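Ton_1535 (Thermococcus onnurineus, PDB 3ZPJ) is of unknown function but folds as an alpha-solenoid with an unusual left-handed helical turn, and may act as a binding scaffold as other solenoids do. Local coordinates at residues P276-V281 / L300-E305; G294-A299 / V324-F329; A315-A320 / L349-T354. All blocks are in the same frame, centred on the assembly; numbering follows the deposited sequence.

Interaction 1 (P276-V281 / L300-E305)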
loop_
_atom_site.group_PDB
_atom_site.type_symbol
_atom_site.label_atom_id
_atom_site.label_comp_id
_atom_site.label_asym_id
_atom_site.label_seq_id
_atom_site.Cartn_x
_atom_site.Cartn_y
_atom_site.Cartn_z
ATOM N N PRO A 276 -0.586 -20.067 -19.795
ATOM C CA PRO A 276 -0.074 -18.953 -20.593
ATOM C C PRO A 276 1.383 -19.179 -20.977
ATOM O O PRO A 276 1.973 -20.214 -20.645
ATOM C CB PRO A 276 -0.185 -17.763 -19.637
ATOM C CG PRO A 276 -0.153 -18.370 -18.267
ATOM C CD PRO A 276 -0.883 -19.668 -18.407
ATOM N N ARG A 277 1.956 -18.213 -21.679
ATOM C CA ARG A 277 3.352 -18.289 -22.057
ATOM C C ARG A 277 4.174 -17.571 -21.014
ATOM O O ARG A 277 3.797 -16.495 -20.547
ATOM C CB ARG A 277 3.557 -17.635 -23.402
ATOM C CG ARG A 277 4.962 -17.713 -23.946
ATOM C CD ARG A 277 5.000 -17.026 -25.297
ATOM N NE ARG A 277 3.767 -17.275 -26.039
ATOM C CZ ARG A 277 2.776 -16.397 -26.152
ATOM N NH1 ARG A 277 2.877 -15.207 -25.571
ATOM N NH2 ARG A 277 1.686 -16.712 -26.836
ATOM N N PHE A 278 5.306 -18.161 -20.661
ATOM C CA PHE A 278 6.045 -17.702 -19.503
ATOM C C PHE A 278 7.400 -17.141 -19.856
ATOM O O PHE A 278 8.084 -17.666 -20.727
ATOM C CB PHE A 278 6.223 -18.854 -18.527
ATOM C CG PHE A 278 4.939 -19.356 -17.944
ATOM C CD1 PHE A 278 4.147 -18.531 -17.168
ATOM C CD2 PHE A 278 4.534 -20.660 -18.154
ATOM C CE1 PHE A 278 2.966 -18.999 -16.623
ATOM C CE2 PHE A 278 3.360 -21.131 -17.608
ATOM C CZ PHE A 278 2.575 -20.303 -16.845
ATOM N N THR A 279 7.789 -16.067 -19.177
ATOM C CA THR A 279 9.181 -15.664 -19.204
ATOM C C THR A 279 9.864 -16.455 -18.105
ATOM O O THR A 279 9.207 -16.909 -17.171
ATOM C CB THR A 279 9.356 -14.201 -18.884
ATOM O OG1 THR A 279 8.820 -13.954 -17.589
ATOM C CG2 THR A 279 8.646 -13.335 -19.909
ATOM N N ASP A 280 11.177 -16.609 -18.213
ATOM C CA ASP A 280 11.928 -17.414 -17.262
ATOM C C ASP A 280 11.761 -16.883 -15.850
ATOM O O ASP A 280 11.714 -17.641 -14.885
ATOM C CB ASP A 280 13.406 -17.454 -17.638
ATOM C CG ASP A 280 14.133 -18.606 -16.986
ATOM O OD1 ASP A 280 13.632 -19.750 -17.060
ATOM O OD2 ASP A 280 15.195 -18.366 -16.383
ATOM N N VAL A 281 11.647 -15.570 -15.726
ATOM C CA VAL A 281 11.419 -14.997 -14.424
ATOM C C VAL A 281 10.037 -15.406 -13.888
ATOM O O VAL A 281 9.907 -15.738 -12.710
ATOM C CB VAL A 281 11.605 -13.472 -14.448
ATOM C CG1 VAL A 281 11.019 -12.831 -13.189
ATOM C CG2 VAL A 281 13.088 -13.145 -14.613
ATOM N N LEU A 300 8.020 -28.645 -8.645
ATOM C CA LEU A 300 9.100 -29.319 -9.345
ATOM C C LEU A 300 8.977 -29.153 -10.858
ATOM O O LEU A 300 9.987 -28.952 -11.543
ATOM C CB LEU A 300 9.170 -30.794 -8.962
ATOM C CG LEU A 300 10.451 -31.486 -9.416
ATOM C CD1 LEU A 300 11.659 -30.786 -8.817
ATOM C CD2 LEU A 300 10.439 -32.965 -9.045
ATOM N N LYS A 301 7.755 -29.230 -11.382
ATOM C CA LYS A 301 7.558 -29.069 -12.825
ATOM C C LYS A 301 8.134 -27.734 -13.257
ATOM O O LYS A 301 8.864 -27.648 -14.248
ATOM C CB LYS A 301 6.082 -29.080 -13.209
ATOM C CG LYS A 301 5.310 -30.337 -12.914
ATOM C CD LYS A 301 3.830 -30.074 -13.194
ATOM C CE LYS A 301 2.986 -31.289 -12.906
ATOM N NZ LYS A 301 3.584 -32.489 -13.537
ATOM N N PHE A 302 7.802 -26.686 -12.508
ATOM C CA PHE A 302 8.301 -25.360 -12.841
ATOM C C PHE A 302 9.807 -25.204 -12.658
ATOM O O PHE A 302 10.487 -24.745 -13.574
ATOM C CB PHE A 302 7.507 -24.277 -12.115
ATOM C CG PHE A 302 6.180 -24.014 -12.744
ATOM C CD1 PHE A 302 6.072 -23.144 -13.812
ATOM C CD2 PHE A 302 5.052 -24.670 -12.307
ATOM C CE1 PHE A 302 4.857 -22.913 -14.418
ATOM C CE2 PHE A 302 3.840 -24.441 -12.904
ATOM C CZ PHE A 302 3.742 -23.563 -13.964
ATOM N N ALA A 303 10.326 -25.624 -11.509
ATOM C CA ALA A 303 11.754 -25.542 -11.244
ATOM C C ALA A 303 12.601 -26.160 -12.364
ATOM O O ALA A 303 13.625 -25.596 -12.760
ATOM C CB ALA A 303 12.079 -26.186 -9.909
ATOM N N LYS A 304 12.170 -27.300 -12.894
ATOM C CA LYS A 304 12.931 -27.951 -13.953
ATOM C C LYS A 304 12.920 -27.187 -15.289
ATOM O O LYS A 304 13.672 -27.525 -16.203
ATOM C CB LYS A 304 12.465 -29.399 -14.147
ATOM C CG LYS A 304 12.540 -30.230 -12.879
ATOM C CD LYS A 304 12.702 -31.710 -13.182
ATOM C CE LYS A 304 11.472 -32.499 -12.771
ATOM N NZ LYS A 304 11.814 -33.896 -12.402
ATOM N N GLU A 305 12.083 -26.156 -15.402
ATOM C CA GLU A 305 12.004 -25.386 -16.646
ATOM C C GLU A 305 12.720 -24.056 -16.549
ATOM O O GLU A 305 12.790 -23.322 -17.534
ATOM C CB GLU A 305 10.547 -25.158 -17.073
ATOM C CG GLU A 305 9.875 -26.365 -17.719
ATOM C CD GLU A 305 10.379 -26.649 -19.134
ATOM O OE1 GLU A 305 10.037 -25.877 -20.061
ATOM O OE2 GLU A 305 11.106 -27.651 -19.319
#
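Phe278 and Phe302 adopt the same kind of first torsion, CG anti to the carbonyl carbon and beside the backbone N (chi1 -65° and -77°), and this brings the two rings edge to face. Phe302 meets Phe278 in an offset edge-to-face stack: its edge is directed at the Phe278 face, the centroids lie 5.8 Å apart and the planes stand at 77°. The nearest carbons are Phe278 CE2 and Phe302 CE1, at 3.9 Å, and CE2 lies close to the plane of the Phe302 ring. A phenylalanine suits both places because in an offset edge-to-face pair the weakly positive rim of Phe302 is directed toward the electron-rich side of Phe278. The pair joins the loop leading into helix 280-293 to helix 296-303 in the C-terminal part of the alpha-solenoid; both rings also rest on Ile286 of helix 280-293, and Phe278 reaches on to Val241 and Leu244 of helix 240-256. Thr279 sits at the N-cap of helix 280-293, its OG1 capping the backbone N of Asn282. One residue on, the carboxylate of Asp280 approaches the other segment, OD1 coming to 3.7 Å from Glu305 O. The aspartate finds its partners just beyond: OD1 accepts from the backbone N of Gln307, while OD2 accepts from Asn308 N and the side chain of Gln284, tying the start of helix 280-293 to the loop before helix 309-325.

Interaction 2 (G294-A299 / V324-F329)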
loop_
_atom_site.group_PDB
_atom_site.type_symbol
_atom_site.label_atom_id
_atom_site.label_comp_id
_atom_site.label_asym_id
_atom_site.label_seq_id
_atom_site.Cartn_x
_atom_site.Cartn_y
_atom_site.Cartn_z
ATOM N N GLY A 294 3.562 -25.358 -0.639
ATOM C CA GLY A 294 3.593 -26.766 -0.294
ATOM C C GLY A 294 3.143 -27.679 -1.416
ATOM O O GLY A 294 3.003 -28.884 -1.222
ATOM N N ASN A 295 2.898 -27.118 -2.595
ATOM C CA ASN A 295 2.596 -27.946 -3.753
ATOM C C ASN A 295 3.912 -28.319 -4.433
ATOM O O ASN A 295 4.299 -27.737 -5.444
ATOM C CB ASN A 295 1.640 -27.229 -4.719
ATOM C CG ASN A 295 1.057 -28.160 -5.786
ATOM O OD1 ASN A 295 1.717 -29.093 -6.264
ATOM N ND2 ASN A 295 -0.190 -27.897 -6.170
ATOM N N LEU A 296 4.605 -29.295 -3.865
ATOM C CA LEU A 296 5.919 -29.659 -4.366
ATOM C C LEU A 296 5.869 -30.382 -5.714
ATOM O O LEU A 296 6.843 -30.350 -6.467
ATOM C CB LEU A 296 6.703 -30.441 -3.303
ATOM C CG LEU A 296 6.787 -29.624 -2.006
ATOM C CD1 LEU A 296 7.577 -30.311 -0.903
ATOM C CD2 LEU A 296 7.362 -28.246 -2.284
ATOM N N ARG A 297 4.736 -31.008 -6.033
ATOM C CA ARG A 297 4.590 -31.654 -7.340
ATOM C C ARG A 297 4.683 -30.621 -8.457
ATOM O O ARG A 297 5.534 -30.728 -9.345
ATOM C CB ARG A 297 3.267 -32.430 -7.464
ATOM C CG ARG A 297 2.966 -32.867 -8.907
ATOM C CD ARG A 297 1.647 -33.637 -9.076
ATOM N NE ARG A 297 0.446 -32.794 -9.021
ATOM C CZ ARG A 297 -0.094 -32.161 -10.065
ATOM N NH1 ARG A 297 0.464 -32.246 -11.265
ATOM N NH2 ARG A 297 -1.192 -31.428 -9.912
ATOM N N ARG A 298 3.802 -29.622 -8.408
ATOM C CA ARG A 298 3.781 -28.573 -9.422
ATOM C C ARG A 298 5.065 -27.756 -9.366
ATOM O O ARG A 298 5.608 -27.380 -10.401
ATOM C CB ARG A 298 2.581 -27.648 -9.231
ATOM C CG ARG A 298 1.217 -28.255 -9.525
ATOM C CD ARG A 298 0.153 -27.192 -9.308
ATOM N NE ARG A 298 -1.213 -27.682 -9.439
ATOM C CZ ARG A 298 -1.850 -27.789 -10.597
ATOM N NH1 ARG A 298 -1.231 -27.459 -11.725
ATOM N NH2 ARG A 298 -3.101 -28.232 -10.631
ATOM N N ALA A 299 5.548 -27.493 -8.153
ATOM C CA ALA A 299 6.755 -26.696 -7.964
ATOM C C ALA A 299 7.946 -27.322 -8.667
ATOM O O ALA A 299 8.775 -26.626 -9.251
ATOM C CB ALA A 299 7.049 -26.496 -6.484
ATOM N N VAL A 324 12.587 -33.090 2.668
ATOM C CA VAL A 324 13.186 -33.680 3.867
ATOM C C VAL A 324 12.360 -33.482 5.144
ATOM O O VAL A 324 12.024 -34.458 5.829
ATOM C CB VAL A 324 14.624 -33.175 4.082
ATOM C CG1 VAL A 324 15.093 -33.465 5.503
ATOM C CG2 VAL A 324 15.547 -33.819 3.066
ATOM N N ARG A 325 12.033 -32.228 5.452
ATOM C CA ARG A 325 11.199 -31.915 6.611
ATOM C C ARG A 325 9.951 -32.789 6.664
ATOM O O ARG A 325 9.576 -33.296 7.720
ATOM C CB ARG A 325 10.798 -30.442 6.591
ATOM C CG ARG A 325 11.961 -29.518 6.862
ATOM C CD ARG A 325 12.030 -28.387 5.863
ATOM N NE ARG A 325 13.206 -27.551 6.099
ATOM C CZ ARG A 325 13.475 -26.419 5.451
ATOM N NH1 ARG A 325 12.647 -25.963 4.514
ATOM N NH2 ARG A 325 14.578 -25.739 5.744
ATOM N N ARG A 326 9.340 -32.991 5.504
ATOM C CA ARG A 326 8.053 -33.658 5.413
ATOM C C ARG A 326 8.167 -35.123 5.020
ATOM O O ARG A 326 7.237 -35.656 4.420
ATOM C CB ARG A 326 7.178 -32.927 4.389
ATOM C CG ARG A 326 7.208 -31.396 4.525
ATOM C CD ARG A 326 6.506 -30.707 3.361
ATOM N NE ARG A 326 5.562 -31.599 2.689
ATOM C CZ ARG A 326 4.747 -31.223 1.707
ATOM N NH1 ARG A 326 4.748 -29.962 1.284
ATOM N NH2 ARG A 326 3.926 -32.109 1.153
ATOM N N LYS A 327 9.290 -35.764 5.353
ATOM C CA LYS A 327 9.555 -37.154 4.939
ATOM C C LYS A 327 9.596 -37.268 3.403
ATOM O O LYS A 327 10.316 -36.520 2.751
ATOM C CB LYS A 327 8.523 -38.119 5.551
ATOM C CG LYS A 327 8.836 -39.617 5.458
ATOM C CD LYS A 327 7.608 -40.441 5.855
ATOM C CE LYS A 327 7.148 -41.375 4.744
ATOM N NZ LYS A 327 7.970 -42.618 4.680
ATOM N N LYS A 328 8.836 -38.200 2.829
ATOM C CA LYS A 328 8.755 -38.371 1.372
ATOM C C LYS A 328 10.117 -38.425 0.647
ATOM O O LYS A 328 10.305 -37.797 -0.400
ATOM C CB LYS A 328 7.844 -37.291 0.763
ATOM C CG LYS A 328 6.352 -37.621 0.846
ATOM C CD LYS A 328 5.554 -36.512 1.515
ATOM C CE LYS A 328 5.410 -35.287 0.617
ATOM N NZ LYS A 328 4.377 -35.458 -0.450
ATOM N N PHE A 329 11.050 -39.197 1.197
ATOM C CA PHE A 329 12.435 -39.209 0.720
ATOM C C PHE A 329 12.676 -39.842 -0.658
ATOM O O PHE A 329 13.739 -39.640 -1.243
ATOM C CB PHE A 329 13.354 -39.893 1.744
ATOM C CG PHE A 329 13.487 -39.149 3.044
ATOM C CD1 PHE A 329 14.372 -38.090 3.165
ATOM C CD2 PHE A 329 12.739 -39.521 4.149
ATOM C CE1 PHE A 329 14.498 -37.403 4.361
ATOM C CE2 PHE A 329 12.863 -38.843 5.344
ATOM C CZ PHE A 329 13.744 -37.780 5.449
#
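Arg326 reaches across to Gly294 and Leu296 from the point where the backbone leaves helix 309-325, two residues past Val324 and one past Arg325, the last of the helix. Its chain runs out from a first torsion that sets CG beside the backbone N and bends at chi3 (22°), which brings the guanidinium to the turn before helix 296-303. There NH1 donates to Gly294 O over 3.2 Å, a nearly straight bond (172° at the hydrogen) with the oxygen almost in the guanidinium plane. The carbonyl it meets belongs to the short turn that Gly294 and Asn295 form between two successive helices of the solenoid: Gly294 closes helix 280-293 in a Schellman motif, its positive phi suiting glycine since a CB would press on the preceding carbonyl, and Asn295 N-caps helix 296-303, OD1 accepting from Arg298 N at 3.0 Å. Leu296 approaches Arg326 from the opposite direction and lays CD1 over one face of the guanidinium, 3.6 Å from NH1, so that the flat cation has a polar partner at its edge and a methyl above it. An alanine in place of Arg326 would probably leave Gly294 O without this donor and strip the cover from Leu296 CD1.

Interaction 3 (A315-A320 / L349-T354)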
loop_
_atom_site.group_PDB
_atom_site.type_symbol
_atom_site.label_atom_id
_atom_site.label_comp_id
_atom_site.label_asym_id
_atom_site.label_seq_id
_atom_site.Cartn_x
_atom_site.Cartn_y
_atom_site.Cartn_z
ATOM N N ALA A 315 16.169 -23.184 -6.756
ATOM C CA ALA A 315 14.800 -23.696 -6.663
ATOM C C ALA A 315 14.776 -25.201 -6.393
ATOM O O ALA A 315 13.946 -25.698 -5.634
ATOM C CB ALA A 315 14.015 -23.358 -7.924
ATOM N N LEU A 316 15.703 -25.920 -7.011
ATOM C CA LEU A 316 15.769 -27.361 -6.843
ATOM C C LEU A 316 16.169 -27.716 -5.415
ATOM O O LEU A 316 15.692 -28.703 -4.855
ATOM C CB LEU A 316 16.746 -27.967 -7.850
ATOM C CG LEU A 316 16.220 -28.114 -9.280
ATOM C CD1 LEU A 316 17.275 -28.747 -10.200
ATOM C CD2 LEU A 316 14.949 -28.948 -9.285
ATOM N N LYS A 317 17.043 -26.901 -4.828
ATOM C CA LYS A 317 17.484 -27.126 -3.455
ATOM C C LYS A 317 16.310 -26.965 -2.497
ATOM O O LYS A 317 15.978 -27.891 -1.749
ATOM C CB LYS A 317 18.618 -26.166 -3.070
ATOM C CG LYS A 317 19.048 -26.298 -1.612
ATOM C CD LYS A 317 20.377 -25.616 -1.333
ATOM C CE LYS A 317 20.214 -24.412 -0.421
ATOM N NZ LYS A 317 21.531 -23.821 -0.048
ATOM N N ALA A 318 15.686 -25.788 -2.540
ATOM C CA ALA A 318 14.539 -25.470 -1.691
ATOM C C ALA A 318 13.513 -26.598 -1.676
ATOM O O ALA A 318 13.100 -27.064 -0.615
ATOM C CB ALA A 318 13.884 -24.176 -2.147
ATOM N N ILE A 319 13.115 -27.038 -2.863
ATOM C CA ILE A 319 12.154 -28.124 -2.977
ATOM C C ILE A 319 12.654 -29.350 -2.225
ATOM O O ILE A 319 11.895 -30.006 -1.512
ATOM C CB ILE A 319 11.904 -28.493 -4.446
ATOM C CG1 ILE A 319 11.154 -27.361 -5.158
ATOM C CG2 ILE A 319 11.142 -29.811 -4.546
ATOM C CD1 ILE A 319 11.136 -27.504 -6.686
ATOM N N ALA A 320 13.943 -29.634 -2.368
ATOM C CA ALA A 320 14.521 -30.826 -1.767
ATOM C C ALA A 320 14.570 -30.721 -0.248
ATOM O O ALA A 320 14.358 -31.711 0.446
ATOM C CB ALA A 320 15.900 -31.099 -2.331
ATOM N N LEU A 349 23.253 -30.825 0.618
ATOM C CA LEU A 349 23.601 -32.157 1.097
ATOM C C LEU A 349 24.021 -32.114 2.570
ATOM O O LEU A 349 23.958 -33.119 3.281
ATOM C CB LEU A 349 24.693 -32.759 0.208
ATOM C CG LEU A 349 24.444 -34.164 -0.352
ATOM C CD1 LEU A 349 22.972 -34.546 -0.276
ATOM C CD2 LEU A 349 24.967 -34.295 -1.780
ATOM N N ASN A 350 24.436 -30.932 3.018
ATOM C CA ASN A 350 24.760 -30.705 4.423
ATOM C C ASN A 350 23.508 -30.368 5.216
ATOM O O ASN A 350 23.270 -30.918 6.290
ATOM C CB ASN A 350 25.774 -29.569 4.569
ATOM C CG ASN A 350 27.114 -29.897 3.943
ATOM O OD1 ASN A 350 27.564 -31.050 3.958
ATOM N ND2 ASN A 350 27.762 -28.880 3.386
ATOM N N GLU A 351 22.709 -29.455 4.676
ATOM C CA GLU A 351 21.476 -29.040 5.325
ATOM C C GLU A 351 20.503 -30.207 5.527
ATOM O O GLU A 351 19.709 -30.197 6.461
ATOM C CB GLU A 351 20.834 -27.886 4.558
ATOM C CG GLU A 351 21.726 -26.660 4.507
ATOM C CD GLU A 351 21.115 -25.515 3.727
ATOM O OE1 GLU A 351 19.889 -25.541 3.498
ATOM O OE2 GLU A 351 21.859 -24.586 3.343
ATOM N N ILE A 352 20.584 -31.217 4.667
ATOM C CA ILE A 352 19.804 -32.446 4.838
ATOM C C ILE A 352 20.336 -33.234 6.043
ATOM O O ILE A 352 19.668 -34.118 6.589
ATOM C CB ILE A 352 19.779 -33.273 3.530
ATOM C CG1 ILE A 352 18.819 -32.620 2.529
ATOM C CG2 ILE A 352 19.371 -34.722 3.765
ATOM C CD1 ILE A 352 18.668 -33.393 1.227
ATOM N N GLY A 353 21.534 -32.870 6.488
ATOM C CA GLY A 353 22.034 -33.352 7.761
ATOM C C GLY A 353 21.480 -32.548 8.930
ATOM O O GLY A 353 22.223 -32.184 9.842
ATOM N N THR A 354 20.185 -32.242 8.899
ATOM C CA THR A 354 19.515 -31.738 10.087
ATOM C C THR A 354 19.420 -32.917 11.036
ATOM O O THR A 354 19.013 -34.016 10.647
ATOM C CB THR A 354 18.093 -31.211 9.813
ATOM O OG1 THR A 354 17.371 -32.168 9.029
ATOM C CG2 THR A 354 18.129 -29.869 9.095
#
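Lys317 and Glu351 form a salt bridge between helix 309-325 and helix 342-351, with NZ 3.5 Å from OE2; as a hydrogen bond it is weak. The two side chains cross at about a right angle. Glu351 holds CG beside its backbone N (chi1 -61°) and then runs extended, while Lys317 sends CG anti to the N and bends at chi3 (113°), which brings its ammonium to the carboxylate. The lysine CE also lies 4.1 Å from Glu351 OE1, so aliphatic carbon as well as charge faces the acid. Long, flexible chains suit this place: they span a gap in which the closest CA atoms, those of Lys317 and Leu349, are 9.1 Å apart. Glu347 offers NZ a second, long and weak ion pair, so the lysine is probably drawn to two acids of one helix. Around the ion pair, apolar side chains pack on neighbouring helices: Ala320, whose small methyl probably allows the close approach of helix 332-338, on Ile335, and Ile352 on Val324, Val332 and Ile336. Helix 309-325 also packs on helix 296-303, Leu316 and Ile319 meeting Leu300, and helices 332-338 and 342-351 continue the stack toward the C-terminus.

All three contacts lie at the surface near the C-terminal end of the solenoid, their centres about 29 to 35 Å from the chain's centre. Interactions 1 and 2 share helix 296-303, with centres about 18 Å apart, but only adjoin in sequence; interactions 2 and 3 share helix 309-325, with centres about 11 Å apart. Interactions 1 and 3, and 2 and 3, touch. Their chemistry differs: interaction 1 rests on two aromatic rings, interaction 2 on one arginine gripping the carbonyl of an interhelical turn, and interaction 3 on a salt bridge whose hydrogen bond is weak. Between 1 and 3 the packing is aliphatic, with Ala303 against Ile319 and Leu300 against Leu316; Val324 similarly meets Ile352 between 2 and 3.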